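Local coordinates for protein acyl-CoA dehydrogenase (Geobacillus kaustophilus, PDB 2PG0) that probably introduces a double bond at the alpha-beta position of activated acyl chains, acting as an FAD-dependent oxidoreductase, at residues L93-T99 and L123-I127; P100-Y105 and Y240-K244; R290-M294 and E339-L343. All blocks are in the same frame, centred on the assembly; numbering follows the deposited sequence.

Contact 1: L93-T99 and L123-I127; sequences LHNDIVT and LITAI. With FAD (flavin-adenine dinucleotide), chain C.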
loop_
_atom_site.group_PDB
_atom_site.type_symbol
_atom_site.label_atom_id
_atom_site.label_comp_id
_atom_site.label_asym_id
_atom_site.label_seq_id
_atom_site.Cartn_x
_atom_site.Cartn_y
_atom_site.Cartn_z
ATOM N N LEU A 93 -17.557 17.642 20.868
ATOM C CA LEU A 93 -16.799 17.451 22.108
ATOM C C LEU A 93 -17.638 17.850 23.337
ATOM O O LEU A 93 -17.781 17.070 24.287
ATOM C CB LEU A 93 -15.468 18.218 22.056
ATOM C CG LEU A 93 -14.708 18.278 23.388
ATOM C CD1 LEU A 93 -13.760 17.117 23.518
ATOM C CD2 LEU A 93 -13.968 19.589 23.532
ATOM N N HIS A 94 -18.208 19.052 23.294
ATOM C CA HIS A 94 -19.115 19.538 24.346
ATOM C C HIS A 94 -20.305 18.593 24.532
ATOM O O HIS A 94 -20.550 18.119 25.639
ATOM C CB HIS A 94 -19.569 20.978 24.020
ATOM C CG HIS A 94 -20.629 21.524 24.933
ATOM N ND1 HIS A 94 -20.341 22.096 26.155
ATOM C CD2 HIS A 94 -21.971 21.628 24.779
ATOM C CE1 HIS A 94 -21.461 22.502 26.728
ATOM N NE2 HIS A 94 -22.465 22.237 25.910
ATOM N N ASN A 95 -21.007 18.298 23.440
ATOM C CA ASN A 95 -22.223 17.478 23.454
ATOM C C ASN A 95 -22.004 16.035 23.904
ATOM O O ASN A 95 -22.721 15.526 24.766
ATOM C CB ASN A 95 -22.860 17.451 22.057
ATOM C CG ASN A 95 -23.670 18.708 21.741
ATOM O OD1 ASN A 95 -23.726 19.653 22.529
ATOM N ND2 ASN A 95 -24.303 18.713 20.574
ATOM N N ASP A 96 -21.001 15.389 23.316
ATOM C CA ASP A 96 -20.919 13.933 23.342
ATOM C C ASP A 96 -19.672 13.360 24.006
ATOM O O ASP A 96 -19.583 12.151 24.216
ATOM C CB ASP A 96 -21.083 13.393 21.917
ATOM C CG ASP A 96 -22.399 13.829 21.290
ATOM O OD1 ASP A 96 -23.459 13.603 21.927
ATOM O OD2 ASP A 96 -22.365 14.415 20.185
ATOM N N ILE A 97 -18.724 14.225 24.341
ATOM C CA ILE A 97 -17.513 13.782 25.018
ATOM C C ILE A 97 -17.451 14.280 26.459
ATOM O O ILE A 97 -17.311 13.472 27.377
ATOM C CB ILE A 97 -16.236 14.127 24.202
ATOM C CG1 ILE A 97 -16.236 13.319 22.892
ATOM C CG2 ILE A 97 -14.947 13.860 25.029
ATOM C CD1 ILE A 97 -15.382 13.895 21.787
ATOM N N VAL A 98 -17.594 15.587 26.671
ATOM C CA VAL A 98 -17.354 16.152 28.002
ATOM C C VAL A 98 -18.587 16.132 28.899
ATOM O O VAL A 98 -18.550 15.575 29.993
ATOM C CB VAL A 98 -16.770 17.590 27.965
ATOM C CG1 VAL A 98 -16.403 18.034 29.374
ATOM C CG2 VAL A 98 -15.551 17.665 27.066
ATOM N N THR A 99 -19.682 16.736 28.445
ATOM C CA THR A 99 -20.872 16.830 29.298
ATOM C C THR A 99 -21.402 15.471 29.797
ATOM O O THR A 99 -21.892 15.406 30.921
ATOM C CB THR A 99 -21.996 17.698 28.676
ATOM O OG1 THR A 99 -22.424 17.122 27.440
ATOM C CG2 THR A 99 -21.491 19.097 28.418
ATOM N N LEU A 123 -22.475 27.778 29.367
ATOM C CA LEU A 123 -21.227 27.146 29.740
ATOM C C LEU A 123 -20.783 26.227 28.607
ATOM O O LEU A 123 -21.540 25.372 28.151
ATOM C CB LEU A 123 -21.371 26.372 31.051
ATOM C CG LEU A 123 -21.716 27.170 32.316
ATOM C CD1 LEU A 123 -21.897 26.215 33.495
ATOM C CD2 LEU A 123 -20.662 28.226 32.629
ATOM N N ILE A 124 -19.560 26.458 28.138
ATOM C CA ILE A 124 -18.925 25.622 27.130
ATOM C C ILE A 124 -17.914 24.749 27.868
ATOM O O ILE A 124 -17.228 25.228 28.763
ATOM C CB ILE A 124 -18.247 26.495 26.043
ATOM C CG1 ILE A 124 -19.320 27.291 25.277
ATOM C CG2 ILE A 124 -17.387 25.647 25.083
ATOM C CD1 ILE A 124 -18.766 28.250 24.243
ATOM N N THR A 125 -17.838 23.474 27.498
ATOM C CA THR A 125 -16.985 22.524 28.202
ATOM C C THR A 125 -15.751 22.096 27.412
ATOM O O THR A 125 -15.713 22.180 26.179
ATOM C CB THR A 125 -17.770 21.259 28.634
ATOM O OG1 THR A 125 -18.300 20.601 27.482
ATOM C CG2 THR A 125 -18.919 21.617 29.582
ATOM N N ALA A 126 -14.757 21.607 28.151
ATOM C CA ALA A 126 -13.540 21.041 27.581
ATOM C C ALA A 126 -13.044 19.933 28.497
ATOM O O ALA A 126 -13.443 19.846 29.661
ATOM C CB ALA A 126 -12.481 22.105 27.434
ATOM N N ILE A 127 -12.186 19.074 27.960
ATOM C CA ILE A 127 -11.566 18.029 28.766
ATOM C C ILE A 127 -10.044 18.092 28.601
ATOM O O ILE A 127 -9.541 18.220 27.475
ATOM C CB ILE A 127 -12.168 16.631 28.461
ATOM C CG1 ILE A 127 -11.607 15.580 29.428
ATOM C CG2 ILE A 127 -12.006 16.249 26.965
ATOM C CD1 ILE A 127 -12.512 14.382 29.627
HETATM P PA FAD C . 3.032 10.940 21.998
HETATM O O1A FAD C . 4.276 11.596 22.516
HETATM O O2A FAD C . 2.251 10.205 23.058
HETATM O O5B FAD C . 3.420 9.939 20.789
HETATM C C5B FAD C . 4.195 10.402 19.693
HETATM C C4B FAD C . 4.230 9.297 18.636
HETATM O O4B FAD C . 4.800 8.131 19.211
HETATM C C3B FAD C . 2.819 8.924 18.184
HETATM O O3B FAD C . 2.802 8.611 16.808
HETATM C C2B FAD C . 2.520 7.665 18.961
HETATM O O2B FAD C . 1.547 6.842 18.343
HETATM C C1B FAD C . 3.912 7.038 19.035
HETATM N N9A FAD C . 3.975 6.058 20.135
HETATM C C8A FAD C . 3.916 6.309 21.484
HETATM N N7A FAD C . 3.983 5.129 22.139
HETATM C C5A FAD C . 4.082 4.135 21.229
HETATM C C6A FAD C . 4.180 2.754 21.355
HETATM N N6A FAD C . 4.061 2.182 22.557
HETATM N N1A FAD C . 4.262 1.976 20.217
HETATM C C2A FAD C . 4.257 2.554 18.960
HETATM N N3A FAD C . 4.173 3.930 18.838
HETATM C C4A FAD C . 4.079 4.705 19.959
HETATM N N1 FAD C . -5.893 16.145 24.490
HETATM C C2 FAD C . -6.818 16.316 25.505
HETATM O O2 FAD C . -6.626 15.782 26.600
HETATM N N3 FAD C . -7.947 17.096 25.294
HETATM C C4 FAD C . -8.150 17.705 24.072
HETATM O O4 FAD C . -9.149 18.407 23.899
HETATM C C4X FAD C . -7.222 17.522 23.042
HETATM N N5 FAD C . -7.415 18.124 21.808
HETATM C C5X FAD C . -6.486 17.973 20.795
HETATM C C6 FAD C . -6.700 18.611 19.579
HETATM C C7 FAD C . -5.776 18.461 18.548
HETATM C C7M FAD C . -6.059 19.161 17.248
HETATM C C8 FAD C . -4.630 17.667 18.745
HETATM C C8M FAD C . -3.590 17.460 17.679
HETATM C C9 FAD C . -4.418 17.039 19.965
HETATM C C9A FAD C . -5.347 17.181 21.001
HETATM N N10 FAD C . -5.158 16.548 22.231
HETATM C C10 FAD C . -6.083 16.736 23.254
HETATM C "C1'" FAD C . -3.989 15.617 22.475
HETATM C "C2'" FAD C . -3.985 14.295 21.689
HETATM O "O2'" FAD C . -4.890 13.336 22.196
HETATM C "C3'" FAD C . -2.563 13.746 21.751
HETATM O "O3'" FAD C . -1.797 14.510 20.844
HETATM C "C4'" FAD C . -2.437 12.250 21.423
HETATM O "O4'" FAD C . -3.030 11.437 22.419
HETATM C "C5'" FAD C . -0.979 11.824 21.248
HETATM O "O5'" FAD C . -0.192 12.239 22.350
HETATM P P FAD C . 1.161 13.059 22.074
HETATM O O1P FAD C . 0.885 14.237 21.173
HETATM O O2P FAD C . 1.776 13.479 23.380
HETATM O O3P FAD C . 2.119 12.044 21.258
#

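Contact 2: P100-Y105 and Y240-K244; sequences PYIASY and YLMEK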
loop_
_atom_site.group_PDB
_atom_site.type_symbol
_atom_site.label_atom_id
_atom_site.label_comp_id
_atom_site.label_asym_id
_atom_site.label_seq_id
_atom_site.Cartn_x
_atom_site.Cartn_y
_atom_site.Cartn_z
ATOM N N PRO A 100 -21.304 14.386 28.983
ATOM C CA PRO A 100 -21.614 13.075 29.567
ATOM C C PRO A 100 -20.869 12.713 30.866
ATOM O O PRO A 100 -21.407 11.944 31.665
ATOM C CB PRO A 100 -21.249 12.099 28.447
ATOM C CG PRO A 100 -21.530 12.874 27.208
ATOM C CD PRO A 100 -21.005 14.254 27.539
ATOM N N TYR A 101 -19.668 13.246 31.088
ATOM C CA TYR A 101 -18.979 12.998 32.363
ATOM C C TYR A 101 -19.784 13.567 33.531
ATOM O O TYR A 101 -19.920 12.921 34.571
ATOM C CB TYR A 101 -17.579 13.610 32.385
ATOM C CG TYR A 101 -16.517 12.828 31.643
ATOM C CD1 TYR A 101 -16.350 12.976 30.270
ATOM C CD2 TYR A 101 -15.656 11.964 32.324
ATOM C CE1 TYR A 101 -15.358 12.277 29.582
ATOM C CE2 TYR A 101 -14.665 11.256 31.650
ATOM C CZ TYR A 101 -14.519 11.422 30.279
ATOM O OH TYR A 101 -13.542 10.733 29.600
ATOM N N ILE A 102 -20.292 14.786 33.346
ATOM C CA ILE A 102 -21.106 15.476 34.358
ATOM C C ILE A 102 -22.396 14.687 34.633
ATOM O O ILE A 102 -22.749 14.452 35.788
ATOM C CB ILE A 102 -21.401 16.961 33.956
ATOM C CG1 ILE A 102 -20.095 17.756 33.821
ATOM C CG2 ILE A 102 -22.354 17.649 34.975
ATOM C CD1 ILE A 102 -20.243 19.113 33.118
ATOM N N ALA A 103 -23.076 14.252 33.573
ATOM C CA ALA A 103 -24.312 13.488 33.723
ATOM C C ALA A 103 -24.087 12.121 34.373
ATOM O O ALA A 103 -24.877 11.700 35.222
ATOM C CB ALA A 103 -25.010 13.335 32.385
ATOM N N SER A 104 -23.015 11.434 33.978
ATOM C CA SER A 104 -22.735 10.090 34.483
ATOM C C SER A 104 -22.197 10.063 35.912
ATOM O O SER A 104 -22.583 9.198 36.703
ATOM C CB SER A 104 -21.757 9.351 33.565
ATOM O OG SER A 104 -22.395 8.976 32.362
ATOM N N TYR A 105 -21.313 11.003 36.235
ATOM C CA TYR A 105 -20.546 10.936 37.484
ATOM C C TYR A 105 -20.804 12.078 38.450
ATOM O O TYR A 105 -20.280 12.076 39.568
ATOM C CB TYR A 105 -19.046 10.852 37.179
ATOM C CG TYR A 105 -18.701 9.809 36.143
ATOM C CD1 TYR A 105 -18.989 8.457 36.359
ATOM C CD2 TYR A 105 -18.083 10.171 34.946
ATOM C CE1 TYR A 105 -18.676 7.493 35.398
ATOM C CE2 TYR A 105 -17.761 9.216 33.984
ATOM C CZ TYR A 105 -18.059 7.886 34.218
ATOM O OH TYR A 105 -17.741 6.949 33.266
ATOM N N TYR A 240 -13.038 6.290 34.848
ATOM C CA TYR A 240 -14.022 7.117 34.148
ATOM C C TYR A 240 -13.568 7.415 32.722
ATOM O O TYR A 240 -14.356 7.319 31.781
ATOM C CB TYR A 240 -14.276 8.431 34.898
ATOM C CG TYR A 240 -14.675 8.267 36.351
ATOM C CD1 TYR A 240 -15.564 7.264 36.750
ATOM C CD2 TYR A 240 -14.174 9.125 37.324
ATOM C CE1 TYR A 240 -15.929 7.117 38.083
ATOM C CE2 TYR A 240 -14.530 8.984 38.662
ATOM C CZ TYR A 240 -15.407 7.980 39.032
ATOM O OH TYR A 240 -15.759 7.844 40.354
ATOM N N LEU A 241 -12.297 7.782 32.580
ATOM C CA LEU A 241 -11.705 8.075 31.275
ATOM C C LEU A 241 -11.768 6.880 30.326
ATOM O O LEU A 241 -12.228 7.013 29.190
ATOM C CB LEU A 241 -10.262 8.574 31.425
ATOM C CG LEU A 241 -10.041 9.897 32.173
ATOM C CD1 LEU A 241 -8.560 10.118 32.445
ATOM C CD2 LEU A 241 -10.632 11.095 31.423
ATOM N N MET A 242 -11.328 5.713 30.797
ATOM C CA MET A 242 -11.280 4.520 29.944
ATOM C C MET A 242 -12.687 4.164 29.454
ATOM O O MET A 242 -12.874 3.798 28.287
ATOM C CB MET A 242 -10.614 3.333 30.666
ATOM C CG MET A 242 -9.088 3.470 30.903
ATOM S SD MET A 242 -8.045 3.840 29.452
ATOM C CE MET A 242 -7.644 5.566 29.724
ATOM N N GLU A 243 -13.665 4.317 30.346
ATOM C CA GLU A 243 -15.079 4.065 30.052
ATOM C C GLU A 243 -15.628 4.998 28.956
ATOM O O GLU A 243 -16.218 4.539 27.978
ATOM C CB GLU A 243 -15.892 4.201 31.348
ATOM C CG GLU A 243 -17.388 3.913 31.252
ATOM C CD GLU A 243 -18.124 4.154 32.575
ATOM O OE1 GLU A 243 -17.474 4.126 33.649
ATOM O OE2 GLU A 243 -19.357 4.385 32.552
ATOM N N LYS A 244 -15.411 6.302 29.113
ATOM C CA LYS A 244 -15.955 7.294 28.180
ATOM C C LYS A 244 -15.227 7.375 26.829
ATOM O O LYS A 244 -15.785 7.865 25.845
ATOM C CB LYS A 244 -15.985 8.674 28.836
ATOM C CG LYS A 244 -16.943 8.787 30.021
ATOM C CD LYS A 244 -18.377 8.569 29.585
ATOM C CE LYS A 244 -19.357 8.943 30.674
ATOM N NZ LYS A 244 -20.721 8.489 30.307
#

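Contact 3: R290-M294 and E339-L343; sequences RLAEM and EAMQL. With FAD (flavin-adenine dinucleotide), chain D.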
loop_
_atom_site.group_PDB
_atom_site.type_symbol
_atom_site.label_atom_id
_atom_site.label_comp_id
_atom_site.label_asym_id
_atom_site.label_seq_id
_atom_site.Cartn_x
_atom_site.Cartn_y
_atom_site.Cartn_z
ATOM N N ARG A 290 -9.724 4.794 -9.598
ATOM C CA ARG A 290 -9.369 5.474 -8.348
ATOM C C ARG A 290 -10.623 5.873 -7.593
ATOM O O ARG A 290 -10.711 5.668 -6.380
ATOM C CB ARG A 290 -8.466 6.682 -8.608
ATOM C CG ARG A 290 -7.064 6.252 -9.026
ATOM C CD ARG A 290 -6.291 7.416 -9.609
ATOM N NE ARG A 290 -5.744 8.291 -8.581
ATOM C CZ ARG A 290 -4.885 9.275 -8.828
ATOM N NH1 ARG A 290 -4.486 9.513 -10.071
ATOM N NH2 ARG A 290 -4.422 10.023 -7.831
ATOM N N LEU A 291 -11.605 6.411 -8.315
ATOM C CA LEU A 291 -12.880 6.774 -7.689
ATOM C C LEU A 291 -13.654 5.547 -7.201
ATOM O O LEU A 291 -14.246 5.580 -6.118
ATOM C CB LEU A 291 -13.734 7.635 -8.618
ATOM C CG LEU A 291 -13.246 9.076 -8.824
ATOM C CD1 LEU A 291 -13.945 9.656 -10.048
ATOM C CD2 LEU A 291 -13.509 9.932 -7.597
ATOM N N ALA A 292 -13.639 4.482 -8.000
ATOM C CA ALA A 292 -14.289 3.212 -7.628
ATOM C C ALA A 292 -13.677 2.654 -6.343
ATOM O O ALA A 292 -14.400 2.174 -5.465
ATOM C CB ALA A 292 -14.182 2.207 -8.759
ATOM N N GLU A 293 -12.348 2.740 -6.229
ATOM C CA GLU A 293 -11.649 2.264 -5.033
ATOM C C GLU A 293 -11.977 3.118 -3.811
ATOM O O GLU A 293 -12.230 2.581 -2.731
ATOM C CB GLU A 293 -10.133 2.175 -5.265
ATOM C CG GLU A 293 -9.728 1.066 -6.239
ATOM C CD GLU A 293 -8.213 0.897 -6.386
ATOM O OE1 GLU A 293 -7.445 1.415 -5.538
ATOM O OE2 GLU A 293 -7.794 0.224 -7.356
ATOM N N MET A 294 -11.997 4.443 -3.983
ATOM C CA MET A 294 -12.393 5.354 -2.907
ATOM C C MET A 294 -13.834 5.056 -2.462
ATOM O O MET A 294 -14.105 4.950 -1.267
ATOM C CB MET A 294 -12.258 6.822 -3.351
ATOM C CG MET A 294 -10.819 7.338 -3.411
ATOM S SD MET A 294 -10.738 9.025 -4.105
ATOM C CE MET A 294 -10.416 8.715 -5.752
ATOM N N GLU A 339 -5.628 11.459 -2.476
ATOM C CA GLU A 339 -6.178 11.235 -3.813
ATOM C C GLU A 339 -6.916 12.469 -4.326
ATOM O O GLU A 339 -6.731 12.881 -5.477
ATOM C CB GLU A 339 -7.128 10.029 -3.800
ATOM C CG GLU A 339 -6.418 8.698 -3.746
ATOM C CD GLU A 339 -5.820 8.324 -5.084
ATOM O OE1 GLU A 339 -6.547 7.733 -5.902
ATOM O OE2 GLU A 339 -4.626 8.623 -5.318
ATOM N N ALA A 340 -7.746 13.054 -3.462
ATOM C CA ALA A 340 -8.510 14.261 -3.796
ATOM C C ALA A 340 -7.613 15.441 -4.203
ATOM O O ALA A 340 -7.852 16.060 -5.240
ATOM C CB ALA A 340 -9.428 14.652 -2.634
ATOM N N MET A 341 -6.593 15.759 -3.401
ATOM C CA MET A 341 -5.684 16.847 -3.777
ATOM C C MET A 341 -5.092 16.581 -5.161
ATOM O O MET A 341 -5.156 17.446 -6.037
ATOM C CB MET A 341 -4.564 17.094 -2.751
ATOM C CG MET A 341 -3.674 18.332 -3.119
ATOM S SD MET A 341 -2.168 18.501 -2.121
ATOM C CE MET A 341 -2.923 19.374 -0.753
ATOM N N GLN A 342 -4.546 15.380 -5.353
ATOM C CA GLN A 342 -3.870 15.018 -6.606
ATOM C C GLN A 342 -4.792 15.115 -7.819
ATOM O O GLN A 342 -4.407 15.645 -8.862
ATOM C CB GLN A 342 -3.250 13.617 -6.521
ATOM C CG GLN A 342 -2.395 13.222 -7.761
ATOM C CD GLN A 342 -1.107 14.036 -7.914
ATOM O OE1 GLN A 342 -0.625 14.638 -6.955
ATOM N NE2 GLN A 342 -0.542 14.047 -9.127
ATOM N N LEU A 343 -6.016 14.624 -7.673
ATOM C CA LEU A 343 -6.960 14.640 -8.781
ATOM C C LEU A 343 -7.471 16.037 -9.148
ATOM O O LEU A 343 -8.050 16.219 -10.223
ATOM C CB LEU A 343 -8.108 13.662 -8.527
ATOM C CG LEU A 343 -7.694 12.190 -8.639
ATOM C CD1 LEU A 343 -8.769 11.275 -8.054
ATOM C CD2 LEU A 343 -7.364 11.813 -10.096
HETATM P PA FAD D . -5.007 19.164 -14.987
HETATM O O1A FAD D . -6.361 19.813 -15.171
HETATM O O2A FAD D . -4.184 19.039 -16.244
HETATM O O5B FAD D . -5.201 17.698 -14.345
HETATM C C5B FAD D . -5.861 17.548 -13.107
HETATM C C4B FAD D . -5.820 16.076 -12.729
HETATM O O4B FAD D . -6.381 15.337 -13.795
HETATM C C3B FAD D . -4.390 15.584 -12.540
HETATM O O3B FAD D . -4.213 15.124 -11.229
HETATM C C2B FAD D . -4.264 14.354 -13.399
HETATM O O2B FAD D . -4.205 13.256 -12.522
HETATM C C1B FAD D . -5.604 14.195 -14.077
HETATM N N9A FAD D . -5.447 13.920 -15.518
HETATM C C8A FAD D . -5.381 14.804 -16.568
HETATM N N7A FAD D . -5.243 14.096 -17.717
HETATM C C5A FAD D . -5.223 12.776 -17.407
HETATM C C6A FAD D . -5.106 11.622 -18.172
HETATM N N6A FAD D . -5.021 11.687 -19.499
HETATM N N1A FAD D . -5.117 10.391 -17.541
HETATM C C2A FAD D . -5.245 10.290 -16.171
HETATM N N3A FAD D . -5.365 11.438 -15.417
HETATM C C4A FAD D . -5.354 12.655 -16.027
HETATM N N1 FAD D . 3.152 25.955 -14.661
HETATM C C2 FAD D . 4.027 26.658 -15.477
HETATM O O2 FAD D . 3.877 26.645 -16.700
HETATM N N3 FAD D . 5.061 27.387 -14.917
HETATM C C4 FAD D . 5.228 27.413 -13.543
HETATM O O4 FAD D . 6.150 28.067 -13.061
HETATM C C4X FAD D . 4.356 26.695 -12.715
HETATM N N5 FAD D . 4.514 26.713 -11.336
HETATM C C5X FAD D . 3.630 26.026 -10.527
HETATM C C6 FAD D . 3.796 26.071 -9.143
HETATM C C7 FAD D . 2.925 25.387 -8.305
HETATM C C7M FAD D . 3.153 25.472 -6.820
HETATM C C8 FAD D . 1.875 24.647 -8.864
HETATM C C8M FAD D . 0.898 23.881 -8.033
HETATM C C9 FAD D . 1.709 24.605 -10.244
HETATM C C9A FAD D . 2.585 25.284 -11.092
HETATM N N10 FAD D . 2.432 25.239 -12.480
HETATM C C10 FAD D . 3.307 25.960 -13.284
HETATM C "C1'" FAD D . 1.386 24.368 -13.156
HETATM C "C2'" FAD D . 1.541 22.846 -12.996
HETATM O "O2'" FAD D . 2.538 22.335 -13.858
HETATM C "C3'" FAD D . 0.186 22.195 -13.296
HETATM O "O3'" FAD D . -0.641 22.374 -12.162
HETATM C "C4'" FAD D . 0.256 20.708 -13.670
HETATM O "O4'" FAD D . 0.940 20.530 -14.896
HETATM C "C5'" FAD D . -1.127 20.071 -13.818
HETATM O "O5'" FAD D . -1.972 20.878 -14.612
HETATM P P FAD D . -3.404 21.318 -14.036
HETATM O O1P FAD D . -3.231 21.972 -12.690
HETATM O O2P FAD D . -4.108 22.219 -15.026
HETATM O O3P FAD D . -4.195 19.925 -13.817
HETATM O O HOH W 1 -8.150 5.626 -5.193
#

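Contact 1: L93-T99 and L123-I127
His-94 and Thr-125 carry the polar part of this contact, their side chains crossing at about a right angle. ND1 of His-94 is gripped twice by one residue: OG1 of Thr-125 hydrogen-bonds to it at 2.9 Å, and the backbone N of Thr-125 donates to ND1 at 3.2 Å, tilted somewhat from the ring plane. OG1 can reach the ring because it stands between the backbone N and the carbonyl carbon of Thr-125 (chi1 60°). NE2 is bonded to Cys-118 O and the ring meets Trp-47 edge-to-face; together these should fix the rotation of the ring. CG2 of Thr-99 lies over one face of the imidazole, toward its rim.

The apolar part follows the strand toward the flavin. Val-98 slides past Thr-125 and puts CG2 3.8 Å from Ile-127 CB, while Leu-93 CD1 packs on Ile-127 CG2 at 4.0 Å. A wider pi-type turn, closed by Val-98 N to Leu-93 O, lies in this part of the helix.

Ile-127 O accepts N3-H of the FAD isoalloxazine at 2.9 Å. A helix of the N-terminal domain thus backs the edge strand of the middle domain that holds the flavin pyrimidine, as in acyl-CoA dehydrogenases.

Contact 2: P100-Y105 and Y240-K244
Lys-244 runs alongside Tyr-101, over one face of its ring, the two side chains pointing in opposite directions. Its CG stands over that face as a CH-pi contact, 3.8 Å from the centroid of the Tyr-101 ring, and CB comes close to the phenol oxygen. A bend in the lysine at chi2 (-63°) lets the nearly straight remainder of the chain continue toward the other helix, where NZ donates to Ser-104 OG at 2.7 Å. The whole side chain is a knob among Pro-100, Tyr-101, Ser-104 and Tyr-105. Ser-104 OG itself bonds weakly to Pro-100 O, one turn back on its own helix. Beyond the lysine, Leu-241 meets Tyr-101 at about a right angle and touches OH with its CD2 at 3.5 Å.

Tyr-105 and Tyr-240 also slide past each other in opposite directions. Their rings lie obliquely, centroids 4.2 Å apart and planes at 34°, with Tyr-240 CD1 over one face of Tyr-105 near the rim. The opposite face of Tyr-105 is covered over its centre by Ser-104 CB, so the ring lies between Tyr-240 and its own helix neighbour Ser-104. At its far end, Tyr-105 OH comes 2.9 Å from Glu-243 OE1, the carboxylate turned perpendicular to the ring. Tyr-240 OH is bonded to Glu-233 N, so its ring is anchored at the tip as well as on its face.

Leu-189 of strand 187-193 touches Tyr-101, Tyr-240 and Leu-241. The helix axes approach to 11.6 Å and cross steeply at 116°, a separation bridged by long aromatic and lysine side chains. This is helix-to-helix packing between the N-terminal and C-terminal helical domains of the acyl-CoA dehydrogenase fold.

Contact 3: R290-M294 and E339-L343
Arg-290 holds Glu-339 side-on with two nitrogens, forming a salt bridge in which each carboxylate oxygen has its own donor. NE reaches OE1 of Glu-339 at 2.9 Å, almost straight at 176°, within the guanidinium plane and on the syn side of that oxygen, though somewhat out of the carboxylate plane. NH2 meets Glu-339 OE2 at the same 2.9 Å, but less directly, coming from 47° above the carboxylate plane. The two flat groups are therefore tilted rather than coplanar. A bend at chi3 of the arginine (80°) turns the guanidinium so that its NE edge faces the glutamate.

Leu-343 lies over one face of the guanidinium, CD2 3.7 Å above its plane and toward the rim, while Gln-342 CG sits at the edge near NH2. Nearer the backbone of the glutamate, Met-294 SD packs against Glu-339 CB, and its CE meets Leu-343 CD1 tip to tip at 3.8 Å. A water donates both to Arg-290 O, at 2.8 Å, and to Glu-339 OE1, at 2.7 Å, giving OE1 a second grip besides NE.

Outside this shell, the arginine also reaches across the subunit interface: NH1 forms a salt bridge with Glu-373 OE2 of the second subunit, whose OE1 accepts from Gln-342 NE2. Phe-264 of helix 237-273 packs on Met-294. The carbonyl O of Gln-342 accepts a hydrogen bond from O3B on the adenosine ribose of an FAD, modelled so short that its length is doubtful.

One guanidinium thus serves two carboxylates of different chains; its single positive charge would probably offset them only in part, with the water and Gln-342 NE2 as further donors. The bridge joins two nearly antiparallel helices just where Gln-342 meets both the cofactor and the neighbouring subunit.

In the fold
Contacts 1 and 2 share helix 89-105, and their centres are 11 Å apart. They touch directly: Ile-127 CD1 packs on Tyr-101 CE1 at 3.5 Å and lies 4.2 Å from Leu-241 CD2, so the residue whose carbonyl holds the flavin also rests on the packing between helical domains. Contact 3 is remote, its centre 35 Å from contact 1 and 39 Å from contact 2, and it serves a different FAD. That cofactor bonds Thr-130, Ser-136 and Thr-162 of the second subunit. Conversely, the FAD at contact 1 is bonded to Gln-342 O of the second subunit, so contacts 1 and 3 of paired chains meet on one cofactor.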